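Local coordinates for protein cytosolic IMP-GMP specific 5'-nucleotidase (Legionella pneumophila subsp. pneumophila, PDB 4OHF) that probably hydrolyses purine nucleoside 5'-monophosphates such as IMP and GMP with a magnesium-bearing HAD-type active site, and binds GMP between its subunits, at residues Leu291-Gly295 with Asp296-Tyr300; Glu329-Ala332 with Ser333-Ala337; Ala414-Ser417 with Tyr418-Gln422; Glu432-Ser435 with Asp436-His440. One frame throughout, in Å; residues are numbered along the deposited sequence.

Interaction 1 (Leu291-Gly295 with Asp296-Tyr300); sequences LGVGG and DEILY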
loop_
_atom_site.group_PDB
_atom_site.type_symbol
_atom_site.label_atom_id
_atom_site.label_comp_id
_atom_site.label_asym_id
_atom_site.label_seq_id
_atom_site.Cartn_x
_atom_site.Cartn_y
_atom_site.Cartn_z
ATOM N N LEU B 291 26.349 6.918 -22.261
ATOM C CA LEU B 291 27.239 8.073 -22.310
ATOM C C LEU B 291 28.440 7.810 -21.414
ATOM O O LEU B 291 29.343 8.639 -21.296
ATOM C CB LEU B 291 26.518 9.341 -21.858
ATOM C CG LEU B 291 25.920 10.163 -23.000
ATOM C CD1 LEU B 291 24.410 10.191 -22.900
ATOM C CD2 LEU B 291 26.482 11.559 -22.950
ATOM N N GLY B 292 28.436 6.642 -20.781
ATOM C CA GLY B 292 29.521 6.261 -19.900
ATOM C C GLY B 292 29.914 7.333 -18.902
ATOM O O GLY B 292 31.067 7.765 -18.869
ATOM N N VAL B 293 28.954 7.775 -18.096
ATOM C CA VAL B 293 29.220 8.783 -17.076
ATOM C C VAL B 293 28.408 8.443 -15.848
ATOM O O VAL B 293 27.571 7.548 -15.879
ATOM C CB VAL B 293 28.824 10.232 -17.515
ATOM C CG1 VAL B 293 29.627 10.660 -18.723
ATOM C CG2 VAL B 293 27.326 10.311 -17.790
ATOM N N GLY B 294 28.673 9.161 -14.763
ATOM C CA GLY B 294 27.937 8.939 -13.537
ATOM C C GLY B 294 26.687 9.791 -13.567
ATOM O O GLY B 294 26.699 10.918 -14.080
ATOM N N GLY B 295 25.605 9.249 -13.025
ATOM C CA GLY B 295 24.352 9.978 -12.994
ATOM C C GLY B 295 24.497 11.343 -12.359
ATOM O O GLY B 295 23.914 12.319 -12.828
ATOM N N ASP B 296 25.285 11.419 -11.291
ATOM C CA ASP B 296 25.494 12.677 -10.587
ATOM C C ASP B 296 26.338 13.665 -11.398
ATOM O O ASP B 296 26.647 14.762 -10.934
ATOM C CB ASP B 296 26.130 12.406 -9.215
ATOM C CG ASP B 296 27.531 11.820 -9.319
ATOM O OD1 ASP B 296 27.778 11.030 -10.252
ATOM O OD2 ASP B 296 28.385 12.137 -8.461
ATOM N N GLU B 297 26.714 13.268 -12.607
ATOM C CA GLU B 297 27.491 14.135 -13.478
ATOM C C GLU B 297 26.550 14.805 -14.490
ATOM O O GLU B 297 26.973 15.589 -15.343
ATOM C CB GLU B 297 28.567 13.325 -14.204
ATOM C CG GLU B 297 29.706 12.873 -13.311
ATOM C CD GLU B 297 30.752 12.073 -14.063
ATOM O OE1 GLU B 297 30.438 10.944 -14.508
ATOM O OE2 GLU B 297 31.884 12.579 -14.218
ATOM N N ILE B 298 25.268 14.475 -14.373
ATOM C CA ILE B 298 24.221 15.027 -15.230
ATOM C C ILE B 298 23.286 15.933 -14.417
ATOM O O ILE B 298 22.843 15.569 -13.329
ATOM C CB ILE B 298 23.342 13.904 -15.860
ATOM C CG1 ILE B 298 24.172 13.052 -16.814
ATOM C CG2 ILE B 298 22.172 14.510 -16.604
ATOM C CD1 ILE B 298 23.464 11.822 -17.281
ATOM N N LEU B 299 23.004 17.113 -14.953
ATOM C CA LEU B 299 22.083 18.032 -14.313
ATOM C C LEU B 299 20.882 18.228 -15.239
ATOM O O LEU B 299 21.034 18.631 -16.396
ATOM C CB LEU B 299 22.737 19.395 -14.052
ATOM C CG LEU B 299 21.723 20.454 -13.591
ATOM C CD1 LEU B 299 21.006 19.994 -12.328
ATOM C CD2 LEU B 299 22.436 21.756 -13.361
ATOM N N TYR B 300 19.694 17.918 -14.732
ATOM C CA TYR B 300 18.477 18.109 -15.493
ATOM C C TYR B 300 17.753 19.321 -14.904
ATOM O O TYR B 300 17.615 19.438 -13.684
ATOM C CB TYR B 300 17.583 16.871 -15.409
ATOM C CG TYR B 300 16.154 17.139 -15.838
ATOM C CD1 TYR B 300 15.128 17.227 -14.900
ATOM C CD2 TYR B 300 15.841 17.361 -17.174
ATOM C CE1 TYR B 300 13.820 17.534 -15.287
ATOM C CE2 TYR B 300 14.546 17.671 -17.573
ATOM C CZ TYR B 300 13.534 17.760 -16.629
ATOM O OH TYR B 300 12.255 18.096 -17.032
#

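Interaction 2 (Glu329-Ala332 with Ser333-Ala337); sequences EEIA and SQIRA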
loop_
_atom_site.group_PDB
_atom_site.type_symbol
_atom_site.label_atom_id
_atom_site.label_comp_id
_atom_site.label_asym_id
_atom_site.label_seq_id
_atom_site.Cartn_x
_atom_site.Cartn_y
_atom_site.Cartn_z
ATOM N N GLU B 329 7.577 37.801 -9.844
ATOM C CA GLU B 329 6.708 38.629 -9.036
ATOM C C GLU B 329 6.872 38.491 -7.518
ATOM O O GLU B 329 6.742 39.481 -6.809
ATOM C CB GLU B 329 5.254 38.433 -9.461
ATOM C CG GLU B 329 4.810 39.534 -10.409
ATOM C CD GLU B 329 5.250 40.943 -9.910
ATOM O OE1 GLU B 329 4.892 41.323 -8.763
ATOM O OE2 GLU B 329 5.957 41.668 -10.660
ATOM N N GLU B 330 7.178 37.300 -7.008
ATOM C CA GLU B 330 7.368 37.142 -5.564
ATOM C C GLU B 330 8.484 38.061 -5.069
ATOM O O GLU B 330 8.309 38.801 -4.111
ATOM C CB GLU B 330 7.743 35.706 -5.219
ATOM C CG GLU B 330 6.594 34.732 -5.218
ATOM C CD GLU B 330 6.017 34.504 -3.836
ATOM O OE1 GLU B 330 6.780 34.137 -2.917
ATOM O OE2 GLU B 330 4.795 34.682 -3.680
ATOM N N ILE B 331 9.642 37.998 -5.719
ATOM C CA ILE B 331 10.769 38.839 -5.332
ATOM C C ILE B 331 10.355 40.304 -5.450
ATOM O O ILE B 331 10.535 41.090 -4.519
ATOM C CB ILE B 331 12.002 38.626 -6.255
ATOM C CG1 ILE B 331 12.316 37.136 -6.409
ATOM C CG2 ILE B 331 13.211 39.372 -5.683
ATOM C CD1 ILE B 331 12.909 36.506 -5.202
ATOM N N ALA B 332 9.800 40.664 -6.602
ATOM C CA ALA B 332 9.376 42.041 -6.846
ATOM C C ALA B 332 8.465 42.509 -5.728
ATOM O O ALA B 332 8.555 43.652 -5.283
ATOM C CB ALA B 332 8.668 42.157 -8.195
ATOM N N SER B 333 7.592 41.621 -5.273
ATOM C CA SER B 333 6.684 41.959 -4.191
ATOM C C SER B 333 7.337 42.023 -2.805
ATOM O O SER B 333 6.958 42.841 -1.976
ATOM C CB SER B 333 5.513 40.977 -4.163
ATOM O OG SER B 333 4.648 41.215 -5.258
ATOM N N GLN B 334 8.314 41.169 -2.537
ATOM C CA GLN B 334 8.950 41.201 -1.222
ATOM C C GLN B 334 9.766 42.493 -1.065
ATOM O O GLN B 334 9.931 43.012 0.047
ATOM C CB GLN B 334 9.841 39.968 -1.028
ATOM C CG GLN B 334 9.080 38.635 -1.109
ATOM C CD GLN B 334 9.991 37.411 -0.984
ATOM O OE1 GLN B 334 10.434 37.056 0.110
ATOM N NE2 GLN B 334 10.279 36.773 -2.112
ATOM N N ILE B 335 10.264 43.005 -2.188
ATOM C CA ILE B 335 11.040 44.230 -2.208
ATOM C C ILE B 335 10.117 45.423 -1.964
ATOM O O ILE B 335 10.455 46.351 -1.238
ATOM C CB ILE B 335 11.720 44.421 -3.567
ATOM C CG1 ILE B 335 12.594 43.208 -3.884
ATOM C CG2 ILE B 335 12.522 45.719 -3.564
ATOM C CD1 ILE B 335 13.339 43.297 -5.201
ATOM N N ARG B 336 8.950 45.398 -2.594
ATOM C CA ARG B 336 7.974 46.467 -2.446
ATOM C C ARG B 336 7.368 46.446 -1.061
ATOM O O ARG B 336 6.679 47.383 -0.661
ATOM C CB ARG B 336 6.863 46.306 -3.476
ATOM C CG ARG B 336 6.949 47.271 -4.654
ATOM C CD ARG B 336 6.448 46.603 -5.926
ATOM N NE ARG B 336 5.367 45.664 -5.644
ATOM C CZ ARG B 336 5.028 44.645 -6.430
ATOM N NH1 ARG B 336 5.686 44.421 -7.568
ATOM N NH2 ARG B 336 4.036 43.836 -6.067
ATOM N N ALA B 337 7.631 45.378 -0.320
ATOM C CA ALA B 337 7.056 45.235 1.003
ATOM C C ALA B 337 8.107 45.389 2.081
ATOM O O ALA B 337 7.792 45.366 3.282
ATOM C CB ALA B 337 6.358 43.875 1.124
#

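Interaction 3 (Ala414-Ser417 with Tyr418-Gln422); sequences AEES and YFAYQ. With 5GP (guanosine-5'-monophosphate), chain E.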
loop_
_atom_site.group_PDB
_atom_site.type_symbol
_atom_site.label_atom_id
_atom_site.label_comp_id
_atom_site.label_asym_id
_atom_site.label_seq_id
_atom_site.Cartn_x
_atom_site.Cartn_y
_atom_site.Cartn_z
ATOM N N ALA B 414 3.997 32.048 8.577
ATOM C CA ALA B 414 5.362 32.429 8.887
ATOM C C ALA B 414 6.295 31.322 8.407
ATOM O O ALA B 414 7.495 31.523 8.294
ATOM C CB ALA B 414 5.513 32.637 10.364
ATOM N N GLU B 415 5.741 30.146 8.129
ATOM C CA GLU B 415 6.551 29.031 7.656
ATOM C C GLU B 415 6.466 28.844 6.162
ATOM O O GLU B 415 5.755 29.562 5.450
ATOM C CB GLU B 415 6.162 27.714 8.335
ATOM C CG GLU B 415 4.793 27.710 8.968
ATOM C CD GLU B 415 4.469 26.386 9.635
ATOM O OE1 GLU B 415 5.343 25.846 10.358
ATOM O OE2 GLU B 415 3.332 25.895 9.444
ATOM N N GLU B 416 7.200 27.853 5.690
ATOM C CA GLU B 416 7.226 27.571 4.277
ATOM C C GLU B 416 5.934 26.929 3.782
ATOM O O GLU B 416 5.249 26.215 4.513
ATOM C CB GLU B 416 8.419 26.674 3.972
ATOM C CG GLU B 416 9.684 27.160 4.618
ATOM C CD GLU B 416 10.821 26.221 4.377
ATOM O OE1 GLU B 416 11.345 26.210 3.241
ATOM O OE2 GLU B 416 11.176 25.480 5.320
ATOM N N SER B 417 5.600 27.213 2.532
ATOM C CA SER B 417 4.417 26.643 1.936
ATOM C C SER B 417 4.795 25.232 1.510
ATOM O O SER B 417 5.981 24.898 1.385
ATOM C CB SER B 417 3.980 27.469 0.721
ATOM O OG SER B 417 4.973 27.461 -0.280
ATOM N N TYR B 418 3.786 24.396 1.326
ATOM C CA TYR B 418 4.015 23.032 0.905
ATOM C C TYR B 418 4.787 23.070 -0.420
ATOM O O TYR B 418 5.646 22.222 -0.667
ATOM C CB TYR B 418 2.663 22.307 0.751
ATOM C CG TYR B 418 2.767 20.906 0.183
ATOM C CD1 TYR B 418 3.429 19.894 0.882
ATOM C CD2 TYR B 418 2.283 20.621 -1.087
ATOM C CE1 TYR B 418 3.616 18.643 0.323
ATOM C CE2 TYR B 418 2.466 19.380 -1.660
ATOM C CZ TYR B 418 3.135 18.392 -0.954
ATOM O OH TYR B 418 3.334 17.164 -1.543
ATOM N N PHE B 419 4.487 24.054 -1.269
ATOM C CA PHE B 419 5.195 24.159 -2.535
ATOM C C PHE B 419 6.674 24.488 -2.286
ATOM O O PHE B 419 7.560 24.042 -3.034
ATOM C CB PHE B 419 4.562 25.212 -3.444
ATOM C CG PHE B 419 5.348 25.465 -4.709
ATOM C CD1 PHE B 419 6.165 26.587 -4.829
ATOM C CD2 PHE B 419 5.313 24.554 -5.762
ATOM C CE1 PHE B 419 6.940 26.794 -5.978
ATOM C CE2 PHE B 419 6.081 24.743 -6.912
ATOM C CZ PHE B 419 6.898 25.867 -7.024
ATOM N N ALA B 420 6.941 25.266 -1.243
ATOM C CA ALA B 420 8.315 25.612 -0.901
ATOM C C ALA B 420 9.082 24.331 -0.576
ATOM O O ALA B 420 10.212 24.146 -1.020
ATOM C CB ALA B 420 8.343 26.554 0.290
ATOM N N TYR B 421 8.457 23.448 0.195
ATOM C CA TYR B 421 9.073 22.179 0.558
ATOM C C TYR B 421 9.418 21.376 -0.698
ATOM O O TYR B 421 10.519 20.843 -0.821
ATOM C CB TYR B 421 8.143 21.356 1.480
ATOM C CG TYR B 421 8.174 19.862 1.193
ATOM C CD1 TYR B 421 7.167 19.248 0.440
ATOM C CD2 TYR B 421 9.270 19.079 1.583
ATOM C CE1 TYR B 421 7.253 17.895 0.071
ATOM C CE2 TYR B 421 9.366 17.726 1.221
ATOM C CZ TYR B 421 8.362 17.142 0.466
ATOM O OH TYR B 421 8.489 15.820 0.100
ATOM N N GLN B 422 8.466 21.286 -1.621
ATOM C CA GLN B 422 8.675 20.547 -2.862
ATOM C C GLN B 422 9.888 21.079 -3.601
ATOM O O GLN B 422 10.756 20.312 -4.034
ATOM C CB GLN B 422 7.454 20.654 -3.764
ATOM C CG GLN B 422 6.291 19.771 -3.379
ATOM C CD GLN B 422 5.191 19.825 -4.430
ATOM O OE1 GLN B 422 4.392 20.770 -4.469
ATOM N NE2 GLN B 422 5.162 18.826 -5.313
HETATM P P 5GP E . 7.876 9.945 5.717
HETATM O O1P 5GP E . 8.413 8.773 4.965
HETATM O O2P 5GP E . 8.954 10.958 6.025
HETATM O O3P 5GP E . 7.170 9.538 7.006
HETATM O "O5'" 5GP E . 6.721 10.647 4.844
HETATM C "C5'" 5GP E . 6.984 11.172 3.540
HETATM C "C4'" 5GP E . 6.525 12.623 3.427
HETATM O "O4'" 5GP E . 7.055 13.552 4.378
HETATM C "C3'" 5GP E . 6.781 13.316 2.072
HETATM O "O3'" 5GP E . 6.118 12.678 0.934
HETATM C "C2'" 5GP E . 6.283 14.711 2.389
HETATM O "O2'" 5GP E . 4.862 14.831 2.009
HETATM C "C1'" 5GP E . 6.559 14.855 3.916
HETATM N N9 5GP E . 7.584 15.941 4.247
HETATM C C8 5GP E . 7.383 17.264 4.399
HETATM N N7 5GP E . 8.544 17.912 4.694
HETATM C C5 5GP E . 9.510 16.953 4.731
HETATM C C6 5GP E . 10.908 16.947 4.981
HETATM O O6 5GP E . 11.498 18.025 5.236
HETATM N N1 5GP E . 11.604 15.748 4.938
HETATM C C2 5GP E . 10.988 14.573 4.663
HETATM N N2 5GP E . 11.695 13.417 4.629
HETATM N N3 5GP E . 9.623 14.545 4.412
HETATM C C4 5GP E . 8.893 15.714 4.449
#

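Interaction 4 (Glu432-Ser435 with Asp436-His440); sequences EKLS and DLLEH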
loop_
_atom_site.group_PDB
_atom_site.type_symbol
_atom_site.label_atom_id
_atom_site.label_comp_id
_atom_site.label_asym_id
_atom_site.label_seq_id
_atom_site.Cartn_x
_atom_site.Cartn_y
_atom_site.Cartn_z
ATOM N N GLU B 432 14.634 32.116 -11.371
ATOM C CA GLU B 432 13.428 32.497 -12.077
ATOM C C GLU B 432 13.462 32.023 -13.526
ATOM O O GLU B 432 12.422 31.680 -14.083
ATOM C CB GLU B 432 13.238 34.004 -12.032
ATOM C CG GLU B 432 12.232 34.505 -13.045
ATOM C CD GLU B 432 12.270 36.010 -13.192
ATOM O OE1 GLU B 432 13.370 36.587 -13.036
ATOM O OE2 GLU B 432 11.211 36.608 -13.478
ATOM N N LYS B 433 14.640 32.013 -14.143
ATOM C CA LYS B 433 14.760 31.556 -15.527
ATOM C C LYS B 433 16.158 31.032 -15.854
ATOM O O LYS B 433 17.148 31.417 -15.243
ATOM C CB LYS B 433 14.374 32.682 -16.506
ATOM C CG LYS B 433 15.228 33.939 -16.405
ATOM C CD LYS B 433 14.810 34.965 -17.438
ATOM C CE LYS B 433 15.642 36.222 -17.312
ATOM N NZ LYS B 433 15.572 36.684 -15.902
ATOM N N LEU B 434 16.222 30.149 -16.836
ATOM C CA LEU B 434 17.459 29.511 -17.259
ATOM C C LEU B 434 18.674 30.418 -17.503
ATOM O O LEU B 434 19.806 30.059 -17.133
ATOM C CB LEU B 434 17.175 28.693 -18.510
ATOM C CG LEU B 434 18.296 27.841 -19.083
ATOM C CD1 LEU B 434 18.776 26.783 -18.055
ATOM C CD2 LEU B 434 17.754 27.171 -20.324
ATOM N N SER B 435 18.466 31.578 -18.122
ATOM C CA SER B 435 19.596 32.458 -18.393
ATOM C C SER B 435 20.200 32.939 -17.072
ATOM O O SER B 435 21.346 33.390 -17.029
ATOM C CB SER B 435 19.166 33.649 -19.268
ATOM O OG SER B 435 18.274 34.510 -18.585
ATOM N N ASP B 436 19.429 32.854 -15.990
ATOM C CA ASP B 436 19.953 33.249 -14.687
ATOM C C ASP B 436 21.116 32.291 -14.417
ATOM O O ASP B 436 22.227 32.700 -14.093
ATOM C CB ASP B 436 18.880 33.125 -13.593
ATOM C CG ASP B 436 17.807 34.213 -13.691
ATOM O OD1 ASP B 436 16.742 34.070 -13.031
ATOM O OD2 ASP B 436 18.024 35.210 -14.427
ATOM N N LEU B 437 20.864 31.004 -14.578
ATOM C CA LEU B 437 21.918 30.031 -14.371
ATOM C C LEU B 437 23.024 30.158 -15.422
ATOM O O LEU B 437 24.204 30.236 -15.075
ATOM C CB LEU B 437 21.350 28.610 -14.394
ATOM C CG LEU B 437 22.399 27.497 -14.358
ATOM C CD1 LEU B 437 23.206 27.602 -13.076
ATOM C CD2 LEU B 437 21.720 26.146 -14.458
ATOM N N LEU B 438 22.654 30.196 -16.699
ATOM C CA LEU B 438 23.658 30.250 -17.759
ATOM C C LEU B 438 24.540 31.487 -17.743
ATOM O O LEU B 438 25.524 31.560 -18.472
ATOM C CB LEU B 438 22.993 30.100 -19.128
ATOM C CG LEU B 438 22.172 28.824 -19.332
ATOM C CD1 LEU B 438 21.510 28.866 -20.695
ATOM C CD2 LEU B 438 23.061 27.607 -19.208
ATOM N N GLU B 439 24.197 32.452 -16.902
ATOM C CA GLU B 439 24.960 33.690 -16.801
ATOM C C GLU B 439 26.069 33.523 -15.752
ATOM O O GLU B 439 26.932 34.379 -15.588
ATOM C CB GLU B 439 24.027 34.826 -16.385
ATOM C CG GLU B 439 24.328 36.135 -17.056
ATOM C CD GLU B 439 23.883 36.138 -18.502
ATOM O OE1 GLU B 439 22.678 36.364 -18.753
ATOM O OE2 GLU B 439 24.736 35.900 -19.385
ATOM N N HIS B 440 25.999 32.425 -15.013
ATOM C CA HIS B 440 26.994 32.104 -14.001
ATOM C C HIS B 440 28.126 31.336 -14.661
ATOM O O HIS B 440 28.035 30.919 -15.816
ATOM C CB HIS B 440 26.383 31.240 -12.902
ATOM C CG HIS B 440 25.511 32.001 -11.959
ATOM N ND1 HIS B 440 24.339 32.608 -12.352
ATOM C CD2 HIS B 440 25.652 32.276 -10.640
ATOM C CE1 HIS B 440 23.796 33.224 -11.317
ATOM N NE2 HIS B 440 24.572 33.038 -10.264
HETATM O O HOH W 1 16.157 34.280 -10.260
#

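Interaction 1 (Leu291-Gly295 with Asp296-Tyr300)
The chain turns tightly from G294 to I298, as E297 N donates to G294 O at 2.8 Å and I298 N to G295 O at 3.0 Å. Just before the turn, G292, with positive phi (48°), ends helix 284-290 in a Schellman motif. The E297 side chain then reaches back over the turn: CG lies anti to the carbonyl carbon (chi1 -72°), the chain beyond it is extended, and OE1 accepts from G294 N at 2.5 Å. The bond is nearly straight (167°) and uses the anti lone pair of OE1. E297 and G294 are therefore joined twice, main chain to main chain and carboxylate to amide, which ties the carboxylate to the backbone of the turn. The same OE1 lies against V293 CB at 3.5 Å, while OE2 forms a salt bridge with K18, so both oxygens of the carboxylate are engaged. On the apolar side V293 CG2 meets I298 CD1 at 4.2 Å, the two side chains crossing at about a right angle. V293 and I298 both rest on L19 of strand 19-22, and I298 also touches F287 and T288 of helix 284-290. The turn thus delivers the chain from that helix into strand 298-302, which runs parallel to strands 19-22 and 319-323 on its two sides in the central sheet of the HAD-like domain.

Interaction 2 (Glu329-Ala332 with Ser333-Ala337)
E330 O is gripped twice by Q334: the backbone N donates at 2.8 Å, and the side-chain NE2 adds a weak bond at 3.5 Å. Q334 can do this because CG stands beside the backbone N (chi1 -60°) and the chain then runs extended, its amide turning NE2 back toward the preceding turn. One residue earlier, E329 O accepts from S333 N at 2.8 Å. S333 OG is hydrogen-bonded to F401 O and also lies 3.1 Å from E329 O; which of the two takes its proton is left open. Further round the helix E329 and R336, seven residues apart, meet through their charged ends. The glutamate is bent at chi2 and the arginine at chi2 and chi3, which brings R336 NH1 to E329 OE1 in a salt bridge of 3.4 Å, weak as a hydrogen bond. Carboxylate and guanidinium are nearly coplanar, with planes 16° apart, and OE1 comes in at the edge of the guanidinium while A332 O lies over one of its faces, offset toward the rim. The apolar contact is I331 CG2 on I335 CD1, 4.0 Å, and I335 also packs on I459 of the second subunit. S333 and E330 are buried and bond to F401 O and V409 N, while the charged ends of E329 and R336, next to S333, are exposed and their attraction is probably weakened by solvent.

Interaction 3 (Ala414-Ser417 with Tyr418-Gln422)
The N-terminus of helix 418-426 is capped here by S417, and its first turn carries Y421 into the GMP pocket. S417 OG sits between its own backbone N and carbonyl carbon (chi1 62°), a position from which it accepts from A420 N at 3.1 Å; the same hydroxyl is also hydrogen-bonded to V409 O. S417 O takes the next bond of the helix, from Y421 N at 3.1 Å, with a weak additional one from A420 N. Beside the cap, E416 CB packs on A420 CB at 3.7 Å, while the extended glutamate chain ends in a salt bridge from OE2 to R86 NE. The Y421 ring is turned to the nucleotide. C8 of GMP lies over one face of it, offset toward the rim; CD2 comes within 3.4 Å of N7 of the base, and the phenol OH reaches the ribose, 3.4 Å from C2'. The ring therefore spans the join of base and sugar. Y418, one turn back, has Q422 CG over one face and the ribose O2' near the plane of its ring edge. Y87 of the second subunit packs on Y421, and R86 of that subunit hydrogen-bonds the nucleotide. A nucleotide held between subunits, apart from the aspartates that bind magnesium, is consistent with an effector site in this allosterically regulated cytosolic nucleotidase.

Interaction 4 (Glu432-Ser435 with Asp436-His440)
D436 turns its carboxylate onto the residues that precede it, where a largely buried cluster of charges gathers: OD1 accepts from K433 N at 3.1 Å and OD2 pairs with K433 NZ in a salt bridge of 3.2 Å. One lysine thus meets both oxygens, through its main chain at one and its ammonium at the other. The amide approaches from above the carboxylate plane, 60° out of it; the ammonium comes on the syn side, 27° out. K433 has CG between its backbone N and carbonyl carbon (chi1 60°) and a final bend at chi4, which lets the side chain cross that of D436 at about a right angle. K433 O in turn accepts from D436 N at 2.8 Å. A water bridges E432 N and D436 OD1, donating to the latter at 2.8 Å. E432 OE1 completes the network through a long pairing with K433 NZ; the ammonium probably offsets the repulsion between the two carboxylates, while H4 ND1 adds a second partner to D436 OD2. Beyond this polar end, L434 CG packs on L438 CD1 at 3.7 Å, and L438 N bonds to L434 O. L438 presses on L195 and F198 of helix 189-200, and L434 and L437 rest on I301 of strand 298-302. Helix 434-438 thus follows strand 429-431 and lies between the central sheet and helix 189-200.

In the fold
All four are local contacts, met one after another along the chain. Interaction 4 is the most buried, a charged network beside leucines; its L434 and L437 rest on strand 298-302, whose start interaction 1 shapes. Those two join the central sheet to its helices, with centres about 20 Å apart. Interaction 3 is also buried, but serves a ligand: a capped helix start and a tyrosine against GMP. Interaction 2 is more mixed, with an exposed salt bridge next to buried polar groups. Both 2 and 3 bond to V409, at its N and O respectively, while 2, 3 and 4 pack on the second subunit, which interaction 1 reaches through a long, weak ion pair of D296.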